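Local coordinates for protein GlcNAc-alpha-1,4-Gal-releasing endo-beta-galactosidase (Clostridium perfringens, PDB 1UPS) that probably hydrolyses internal beta-galactosidic bonds of glycans to release GlcNAc-alpha-1,4-Gal, as a calcium-binding glycoside hydrolase of family 16, at residues 41-46 with 67-72; 72-77 with 96-101. One frame throughout, in Å; residues are numbered along the deposited sequence.

In the fold
Both contacts lie in the family 16 region of the chain, on the same side of its centre. From the N terminus, strand 30-36 leads into a long loop, and contact 1 closes that loop by laying residues 41-46 against strand 66-70. The chain then turns through Gly72, whose carbonyl binds the calcium ion, and runs back as strand 73-78. Contact 2 opens there and closes a second loop at strand 94-99. The two closures follow in series, sharing Gly72, and their centres are about 8 Å apart. Contact 1 ties a surface loop to the hairpin 66-78; contact 2 ties that hairpin's second strand to strand 94-99, an edge strand of the six-stranded sheet.

Contact 1 of 2, residues 41-46 with 67-72; sequences PTLDRE and YRFENG. With CA (calcium ion), chain C.
Phe69 and Tyr67, two residues apart on one strand, both turn their rings to the loop 41-46. The Phe69 ring lies against backbone: CD2 is 3.3 Å from Pro41 O, and CE2 comes 3.6 Å from Leu43 N. A broad, apolar ring suits this place because it covers the loop backbone from Pro41 to Leu43 and needs no polar partner there. Leu43 CD1 lies 4.3 Å from Phe69 CZ. The Leu43 side chain crosses that of Tyr67 at about a right angle, with CB 4.0 Å from Tyr67 CE2, so one leucine meets both aromatics. The Tyr67 hydroxyl ends between Leu43 CB, 3.6 Å from OH, and the Arg45 guanidinium. Arg45 NH2 is 3.4 Å from Tyr67 OH, but the angle is poor for a hydrogen bond, and the guanidinium plane is turned 60° from the ring. Asp50 serves both instead, in a salt bridge with Arg45 and a hydrogen bond with Tyr67. Within the loop, the backbone N of Glu46 donates to Asp44 OD1 (3.0 Å), an Asx turn that suits an aspartate. Strand 66-70 pairs antiparallel with strand 73-78, whose Leu74 touches both Tyr67 and Phe69, while Phe38 and Trp48, from the same long loop as 41-46, touch Phe69 and Leu43 respectively.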
ATOM      1  N   PRO A  41       2.190 -20.101 -23.311  1.00 17.50           N
ATOM      2  CA  PRO A  41       0.726 -20.163 -23.200  1.00 18.14           C
ATOM      3  C   PRO A  41       0.192 -20.965 -22.010  1.00 18.39           C
ATOM      4  O   PRO A  41      -1.027 -21.134 -21.888  1.00 19.53           O
ATOM      5  CB  PRO A  41       0.335 -20.868 -24.499  1.00 18.22           C
ATOM      6  CG  PRO A  41       1.455 -21.823 -24.723  1.00 17.73           C
ATOM      7  CD  PRO A  41       2.714 -21.167 -24.190  1.00 18.17           C
ATOM      8  N   THR A  42       1.071 -21.457 -21.143  1.00 18.14           N
ATOM      9  CA  THR A  42       0.596 -22.162 -19.953  1.00 17.79           C
ATOM     10  C   THR A  42       1.088 -21.526 -18.660  1.00 16.76           C
ATOM     11  O   THR A  42       2.196 -20.966 -18.597  1.00 16.86           O
ATOM     12  CB  THR A  42       0.994 -23.646 -19.967  1.00 17.61           C
ATOM     13  OG1 THR A  42       2.412 -23.742 -19.932  1.00 20.94           O
ATOM     14  CG2 THR A  42       0.648 -24.313 -21.286  1.00 19.10           C
ATOM     15  N   LEU A  43       0.259 -21.648 -17.627  1.00 15.70           N
ATOM     16  CA  LEU A  43       0.596 -21.153 -16.305  1.00 15.17           C
ATOM     17  C   LEU A  43       1.726 -22.007 -15.732  1.00 15.48           C
ATOM     18  O   LEU A  43       1.682 -23.233 -15.829  1.00 16.23           O
ATOM     19  CB  LEU A  43      -0.627 -21.253 -15.401  1.00 15.03           C
ATOM     20  CG  LEU A  43      -0.505 -20.632 -14.012  1.00 13.34           C
ATOM     21  CD1 LEU A  43      -0.465 -19.103 -14.106  1.00 12.73           C
ATOM     22  CD2 LEU A  43      -1.696 -21.063 -13.168  1.00 15.48           C
ATOM     23  N   ASP A  44       2.726 -21.359 -15.139  1.00 15.30           N
ATOM     24  CA  ASP A  44       3.868 -22.071 -14.555  1.00 15.19           C
ATOM     25  C   ASP A  44       3.435 -22.681 -13.228  1.00 15.63           C
ATOM     26  O   ASP A  44       3.278 -21.970 -12.225  1.00 14.84           O
ATOM     27  CB  ASP A  44       5.039 -21.105 -14.345  1.00 15.39           C
ATOM     28  CG  ASP A  44       6.318 -21.801 -13.905  1.00 16.15           C
ATOM     29  OD1 ASP A  44       6.271 -22.912 -13.337  1.00 17.93           O
ATOM     30  OD2 ASP A  44       7.433 -21.294 -14.101  1.00 17.51           O
ATOM     31  N   ARG A  45       3.248 -23.995 -13.216  1.00 15.90           N
ATOM     32  CA  ARG A  45       2.683 -24.654 -12.040  1.00 17.03           C
ATOM     33  C   ARG A  45       3.702 -24.874 -10.915  1.00 16.83           C
ATOM     34  O   ARG A  45       3.363 -25.380  -9.835  1.00 16.89           O
ATOM     35  CB  ARG A  45       1.968 -25.946 -12.453  1.00 18.02           C
ATOM     36  CG  ARG A  45       0.772 -25.646 -13.351  1.00 20.35           C
ATOM     37  CD  ARG A  45      -0.195 -26.788 -13.537  1.00 25.34           C
ATOM     38  NE  ARG A  45      -1.290 -26.401 -14.430  1.00 28.61           N
ATOM     39  CZ  ARG A  45      -2.414 -25.797 -14.031  1.00 29.19           C
ATOM     40  NH1 ARG A  45      -2.610 -25.518 -12.743  1.00 29.12           N
ATOM     41  NH2 ARG A  45      -3.353 -25.487 -14.921  1.00 28.68           N
ATOM     42  N   GLU A  46       4.947 -24.483 -11.163  1.00 16.47           N
ATOM     43  CA  GLU A  46       5.932 -24.430 -10.094  1.00 16.44           C
ATOM     44  C   GLU A  46       5.783 -23.134  -9.294  1.00 15.52           C
ATOM     45  O   GLU A  46       6.333 -23.016  -8.194  1.00 15.64           O
ATOM     46  CB  GLU A  46       7.363 -24.584 -10.651  1.00 16.96           C
ATOM     47  CG  GLU A  46       7.708 -26.000 -11.125  0.65 19.98           C
ATOM     48  CD  GLU A  46       7.517 -27.068 -10.053  0.65 24.46           C
ATOM     49  OE1 GLU A  46       6.905 -28.118 -10.361  0.65 26.24           O
ATOM     50  OE2 GLU A  46       7.984 -26.875  -8.904  0.65 26.80           O
ATOM     51  N   TYR A  67      -8.670 -18.295 -17.640  1.00 12.37           N
ATOM     52  CA  TYR A  67      -7.616 -17.356 -18.036  1.00 12.68           C
ATOM     53  C   TYR A  67      -7.032 -17.789 -19.388  1.00 13.21           C
ATOM     54  O   TYR A  67      -7.254 -18.931 -19.845  1.00 13.51           O
ATOM     55  CB  TYR A  67      -6.493 -17.275 -16.975  1.00 12.90           C
ATOM     56  CG  TYR A  67      -5.808 -18.609 -16.712  1.00 13.23           C
ATOM     57  CD1 TYR A  67      -6.353 -19.522 -15.797  1.00 14.83           C
ATOM     58  CD2 TYR A  67      -4.644 -18.974 -17.395  1.00 14.47           C
ATOM     59  CE1 TYR A  67      -5.756 -20.758 -15.561  1.00 15.61           C
ATOM     60  CE2 TYR A  67      -4.028 -20.235 -17.173  1.00 15.41           C
ATOM     61  CZ  TYR A  67      -4.595 -21.111 -16.244  1.00 15.56           C
ATOM     62  OH  TYR A  67      -4.029 -22.347 -16.012  1.00 16.72           O
ATOM     63  N   ARG A  68      -6.335 -16.855 -20.033  1.00 13.06           N
ATOM     64  CA  ARG A  68      -5.541 -17.121 -21.235  1.00 13.33           C
ATOM     65  C   ARG A  68      -4.303 -16.237 -21.151  1.00 13.46           C
ATOM     66  O   ARG A  68      -4.167 -15.426 -20.222  1.00 13.14           O
ATOM     67  CB  ARG A  68      -6.327 -16.833 -22.527  1.00 12.95           C
ATOM     68  CG  ARG A  68      -6.796 -15.391 -22.736  1.00 13.60           C
ATOM     69  CD  ARG A  68      -7.826 -15.189 -23.886  1.00 15.75           C
ATOM     70  NE  ARG A  68      -8.002 -13.770 -24.207  1.00 15.61           N
ATOM     71  CZ  ARG A  68      -8.950 -12.973 -23.721  1.00 17.39           C
ATOM     72  NH1 ARG A  68      -8.982 -11.694 -24.078  1.00 16.68           N
ATOM     73  NH2 ARG A  68      -9.869 -13.426 -22.879  1.00 19.28           N
ATOM     74  N   PHE A  69      -3.395 -16.421 -22.100  1.00 13.04           N
ATOM     75  CA  PHE A  69      -2.250 -15.525 -22.235  1.00 14.12           C
ATOM     76  C   PHE A  69      -2.392 -14.823 -23.566  1.00 14.42           C
ATOM     77  O   PHE A  69      -2.674 -15.478 -24.570  1.00 14.86           O
ATOM     78  CB  PHE A  69      -0.946 -16.321 -22.163  1.00 14.31           C
ATOM     79  CG  PHE A  69      -0.696 -16.909 -20.800  1.00 14.75           C
ATOM     80  CD1 PHE A  69       0.062 -16.212 -19.856  1.00 15.60           C
ATOM     81  CD2 PHE A  69      -1.252 -18.143 -20.450  1.00 16.99           C
ATOM     82  CE1 PHE A  69       0.266 -16.734 -18.562  1.00 14.75           C
ATOM     83  CE2 PHE A  69      -1.052 -18.675 -19.166  1.00 16.68           C
ATOM     84  CZ  PHE A  69      -0.285 -17.969 -18.235  1.00 15.01           C
ATOM     85  N   GLU A  70      -2.253 -13.499 -23.565  1.00 15.31           N
ATOM     86  CA  GLU A  70      -2.468 -12.690 -24.777  1.00 17.13           C
ATOM     87  C   GLU A  70      -1.459 -11.543 -24.788  1.00 18.15           C
ATOM     88  O   GLU A  70      -1.361 -10.789 -23.811  1.00 17.76           O
ATOM     89  CB  GLU A  70      -3.932 -12.188 -24.854  1.00 17.18           C
ATOM     90  CG  GLU A  70      -4.273 -11.284 -26.049  1.00 20.27           C
ATOM     91  CD  GLU A  70      -5.767 -10.944 -26.166  1.00 24.13           C
ATOM     92  OE1 GLU A  70      -6.141 -10.039 -26.986  1.00 24.97           O
ATOM     93  OE2 GLU A  70      -6.588 -11.602 -25.484  1.00 23.00           O
ATOM     94  N   ASN A  71      -0.681 -11.446 -25.872  1.00 18.77           N
ATOM     95  CA  ASN A  71       0.231 -10.311 -26.073  1.00 20.06           C
ATOM     96  C   ASN A  71       1.207 -10.137 -24.894  1.00 19.59           C
ATOM     97  O   ASN A  71       1.411  -9.027 -24.391  1.00 20.12           O
ATOM     98  CB  ASN A  71      -0.611  -9.042 -26.308  1.00 21.16           C
ATOM     99  CG  ASN A  71       0.197  -7.882 -26.870  1.00 22.91           C
ATOM    100  OD1 ASN A  71       0.955  -8.026 -27.838  1.00 24.49           O
ATOM    101  ND2 ASN A  71       0.026  -6.714 -26.258  1.00 24.15           N
ATOM    102  N   GLY A  72       1.801 -11.249 -24.459  1.00 18.52           N
ATOM    103  CA  GLY A  72       2.748 -11.254 -23.351  1.00 16.70           C
ATOM    104  C   GLY A  72       2.171 -11.048 -21.948  1.00 15.31           C
ATOM    105  O   GLY A  72       2.941 -10.806 -21.013  1.00 15.08           O
TER
HETATM  106 CA    CA C 501       5.067 -10.292 -20.103  1.00 18.81          CA
HETATM  107  O   HOH W   1       5.734  -9.221 -22.243  1.00 22.04           O
HETATM  108  O   HOH W   2       7.200  -9.457 -19.460  1.00 19.85           O

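Contact 2 of 2, residues 72-77 with 96-101. With CA (calcium ion), chain C.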
ATOM      1  N   GLY A  72       1.801 -11.249 -24.459  1.00 18.52           N
ATOM      2  CA  GLY A  72       2.748 -11.254 -23.351  1.00 16.70           C
ATOM      3  C   GLY A  72       2.171 -11.048 -21.948  1.00 15.31           C
ATOM      4  O   GLY A  72       2.941 -10.806 -21.013  1.00 15.08           O
ATOM      5  N   SER A  73       0.849 -11.169 -21.789  1.00 13.91           N
ATOM      6  CA  SER A  73       0.202 -10.944 -20.482  1.00 13.43           C
ATOM      7  C   SER A  73      -0.638 -12.125 -20.054  1.00 12.55           C
ATOM      8  O   SER A  73      -1.208 -12.837 -20.896  1.00 12.06           O
ATOM      9  CB  SER A  73      -0.707  -9.706 -20.544  1.00 13.50           C
ATOM     10  OG  SER A  73       0.067  -8.520 -20.661  1.00 14.87           O
ATOM     11  N   LEU A  74      -0.724 -12.342 -18.746  1.00 11.84           N
ATOM     12  CA  LEU A  74      -1.796 -13.185 -18.217  1.00 11.51           C
ATOM     13  C   LEU A  74      -3.108 -12.390 -18.273  1.00 11.42           C
ATOM     14  O   LEU A  74      -3.197 -11.265 -17.741  1.00 11.93           O
ATOM     15  CB  LEU A  74      -1.488 -13.587 -16.766  1.00 11.35           C
ATOM     16  CG  LEU A  74      -2.624 -14.257 -15.973  1.00 11.81           C
ATOM     17  CD1 LEU A  74      -2.873 -15.662 -16.509  1.00 11.93           C
ATOM     18  CD2 LEU A  74      -2.242 -14.282 -14.475  1.00 11.71           C
ATOM     19  N   VAL A  75      -4.117 -12.982 -18.907  1.00 11.03           N
ATOM     20  CA  VAL A  75      -5.459 -12.409 -18.960  1.00 11.24           C
ATOM     21  C   VAL A  75      -6.426 -13.329 -18.196  1.00 11.20           C
ATOM     22  O   VAL A  75      -6.942 -14.319 -18.743  1.00 11.39           O
ATOM     23  CB  VAL A  75      -5.936 -12.170 -20.425  1.00 11.13           C
ATOM     24  CG1 VAL A  75      -7.382 -11.616 -20.477  1.00 12.46           C
ATOM     25  CG2 VAL A  75      -4.965 -11.252 -21.161  1.00 12.34           C
ATOM     26  N   GLU A  76      -6.646 -13.000 -16.924  1.00 10.51           N
ATOM     27  CA  GLU A  76      -7.681 -13.676 -16.124  1.00 10.83           C
ATOM     28  C   GLU A  76      -9.029 -13.140 -16.555  1.00 10.37           C
ATOM     29  O   GLU A  76      -9.167 -11.940 -16.733  1.00 10.49           O
ATOM     30  CB  GLU A  76      -7.473 -13.330 -14.645  1.00 10.53           C
ATOM     31  CG  GLU A  76      -6.165 -13.882 -14.107  1.00 11.46           C
ATOM     32  CD  GLU A  76      -5.994 -13.607 -12.615  1.00 12.30           C
ATOM     33  OE1 GLU A  76      -5.447 -14.487 -11.904  1.00 12.21           O
ATOM     34  OE2 GLU A  76      -6.397 -12.514 -12.168  1.00 11.42           O
ATOM     35  N   TYR A  77     -10.025 -14.011 -16.703  1.00 10.55           N
ATOM     36  CA  TYR A  77     -11.340 -13.562 -17.130  1.00 10.13           C
ATOM     37  C   TYR A  77     -12.462 -14.354 -16.485  1.00 10.50           C
ATOM     38  O   TYR A  77     -12.274 -15.512 -16.077  1.00 10.26           O
ATOM     39  CB  TYR A  77     -11.471 -13.576 -18.668  1.00 10.62           C
ATOM     40  CG  TYR A  77     -11.347 -14.925 -19.370  1.00 10.43           C
ATOM     41  CD1 TYR A  77     -10.122 -15.373 -19.880  1.00 11.12           C
ATOM     42  CD2 TYR A  77     -12.474 -15.735 -19.565  1.00 10.23           C
ATOM     43  CE1 TYR A  77     -10.028 -16.619 -20.577  1.00 12.25           C
ATOM     44  CE2 TYR A  77     -12.384 -16.967 -20.240  1.00 13.06           C
ATOM     45  CZ  TYR A  77     -11.171 -17.397 -20.744  1.00 14.56           C
ATOM     46  OH  TYR A  77     -11.109 -18.614 -21.404  1.00 12.65           O
ATOM     47  N   SER A  96     -12.048 -15.384 -10.900  1.00  9.75           N
ATOM     48  CA  SER A  96     -11.002 -16.196 -11.508  1.00 10.10           C
ATOM     49  C   SER A  96      -9.687 -15.804 -10.847  1.00  9.81           C
ATOM     50  O   SER A  96      -9.228 -14.652 -10.981  1.00 10.31           O
ATOM     51  CB  SER A  96     -10.915 -15.951 -13.014  1.00  9.43           C
ATOM     52  OG  SER A  96     -11.953 -16.639 -13.702  1.00 10.08           O
ATOM     53  N   ALA A  97      -9.051 -16.760 -10.177  1.00 10.57           N
ATOM     54  CA  ALA A  97      -7.848 -16.458  -9.369  1.00  9.78           C
ATOM     55  C   ALA A  97      -6.667 -17.402  -9.625  1.00 10.25           C
ATOM     56  O   ALA A  97      -6.860 -18.601  -9.906  1.00 10.92           O
ATOM     57  CB  ALA A  97      -8.209 -16.508  -7.860  1.00  9.70           C
ATOM     58  N   ILE A  98      -5.451 -16.864  -9.485  1.00  9.86           N
ATOM     59  CA  ILE A  98      -4.284 -17.718  -9.280  1.00  9.99           C
ATOM     60  C   ILE A  98      -3.672 -17.377  -7.929  1.00 10.55           C
ATOM     61  O   ILE A  98      -3.816 -16.238  -7.443  1.00 10.44           O
ATOM     62  CB  ILE A  98      -3.253 -17.625 -10.444  1.00  9.59           C
ATOM     63  CG1 ILE A  98      -2.626 -16.217 -10.551  1.00 11.07           C
ATOM     64  CG2 ILE A  98      -3.918 -18.045 -11.763  1.00 10.09           C
ATOM     65  CD1 ILE A  98      -1.382 -16.148 -11.460  1.00 11.15           C
ATOM     66  N   MET A  99      -3.008 -18.357  -7.308  1.00 10.20           N
ATOM     67  CA  MET A  99      -2.372 -18.111  -6.013  1.00 10.15           C
ATOM     68  C   MET A  99      -0.986 -18.709  -6.002  1.00 10.06           C
ATOM     69  O   MET A  99      -0.769 -19.721  -6.643  1.00 10.61           O
ATOM     70  CB  MET A  99      -3.177 -18.740  -4.872  1.00 10.37           C
ATOM     71  CG  MET A  99      -4.685 -18.465  -4.898  1.00 10.22           C
ATOM     72  SD  MET A  99      -5.476 -18.761  -3.309  1.00 11.43           S
ATOM     73  CE  MET A  99      -5.069 -20.557  -3.065  1.00 10.66           C
ATOM     74  N   SER A 100      -0.058 -18.086  -5.270  1.00 10.88           N
ATOM     75  CA  SER A 100       1.323 -18.590  -5.167  1.00 10.93           C
ATOM     76  C   SER A 100       1.524 -19.628  -4.038  1.00 11.10           C
ATOM     77  O   SER A 100       2.652 -19.877  -3.607  1.00 11.78           O
ATOM     78  CB  SER A 100       2.311 -17.422  -5.003  1.00 11.29           C
ATOM     79  OG  SER A 100       2.263 -16.895  -3.680  1.00 10.87           O
ATOM     80  N   PHE A 101       0.432 -20.239  -3.585  1.00 11.96           N
ATOM     81  CA  PHE A 101       0.462 -21.212  -2.479  1.00 11.88           C
ATOM     82  C   PHE A 101      -0.838 -22.022  -2.510  1.00 11.76           C
ATOM     83  O   PHE A 101      -1.794 -21.680  -3.232  1.00 11.16           O
ATOM     84  CB  PHE A 101       0.556 -20.481  -1.126  1.00 11.82           C
ATOM     85  CG  PHE A 101      -0.643 -19.616  -0.851  1.00 13.13           C
ATOM     86  CD1 PHE A 101      -0.711 -18.324  -1.375  1.00 12.69           C
ATOM     87  CD2 PHE A 101      -1.741 -20.130  -0.154  1.00 12.76           C
ATOM     88  CE1 PHE A 101      -1.863 -17.537  -1.183  1.00 14.33           C
ATOM     89  CE2 PHE A 101      -2.892 -19.351   0.054  1.00 14.69           C
ATOM     90  CZ  PHE A 101      -2.947 -18.047  -0.466  1.00 13.48           C
TER
HETATM   91 CA    CA C 501       5.067 -10.292 -20.103  1.00 18.81          CA
HETATM   92  O   HOH W   1       5.734  -9.221 -22.243  1.00 22.04           O
HETATM   93  O   HOH W   2       7.200  -9.457 -19.460  1.00 19.85           O
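Ser96 OG has three hydrogen-bond partners: it donates to Tyr77 O, 2.6 Å away, and is also hydrogen-bonded to Asn66 N and to Gln82 NE2. The bond to Tyr77 O makes an angle of 135° at the oxygen, with the hydroxyl 43° above the carbonyl plane. Serine fits because its short side chain, OG anti to the carbonyl carbon (chi1 -78°), can both give and accept hydrogen bonds in a buried place. Next to it the extended Glu76 side chain reaches across to strand 94-99. Its OE1 stands 3.4 Å from Ile98 N and 3.6 Å from Ile98 CG1, while OE2 takes a hydrogen bond from Trp269, which gives this buried carboxylate a polar partner and probably limits its rotation.

The two strands belong to different sheets of the beta-sandwich, the jelly-roll fold of glycoside hydrolase family 16. Strand 73-77 pairs with strands 66-70 and 267-279, whereas strand 96-99 is hydrogen-bonded to strand 246-254. The short strand axes approach to 6.8 Å at 133°; the contact is carried by side chains, one of them bonded to the Tyr77 carbonyl.

Nearer the N-terminal end of strand 73-77, the ends of Leu74 and Ile98 meet, CD2 of Leu74 lying 3.6 Å from CD1 of Ile98. Branched aliphatic chains suit this buried interface, where Trp48 also touches Ile98. Just before the strand, Gly72 O binds the calcium ion at 2.4 Å together with Glu37, Asn39, Asp272 and two waters, and the positive phi of Gly72 favours glycine.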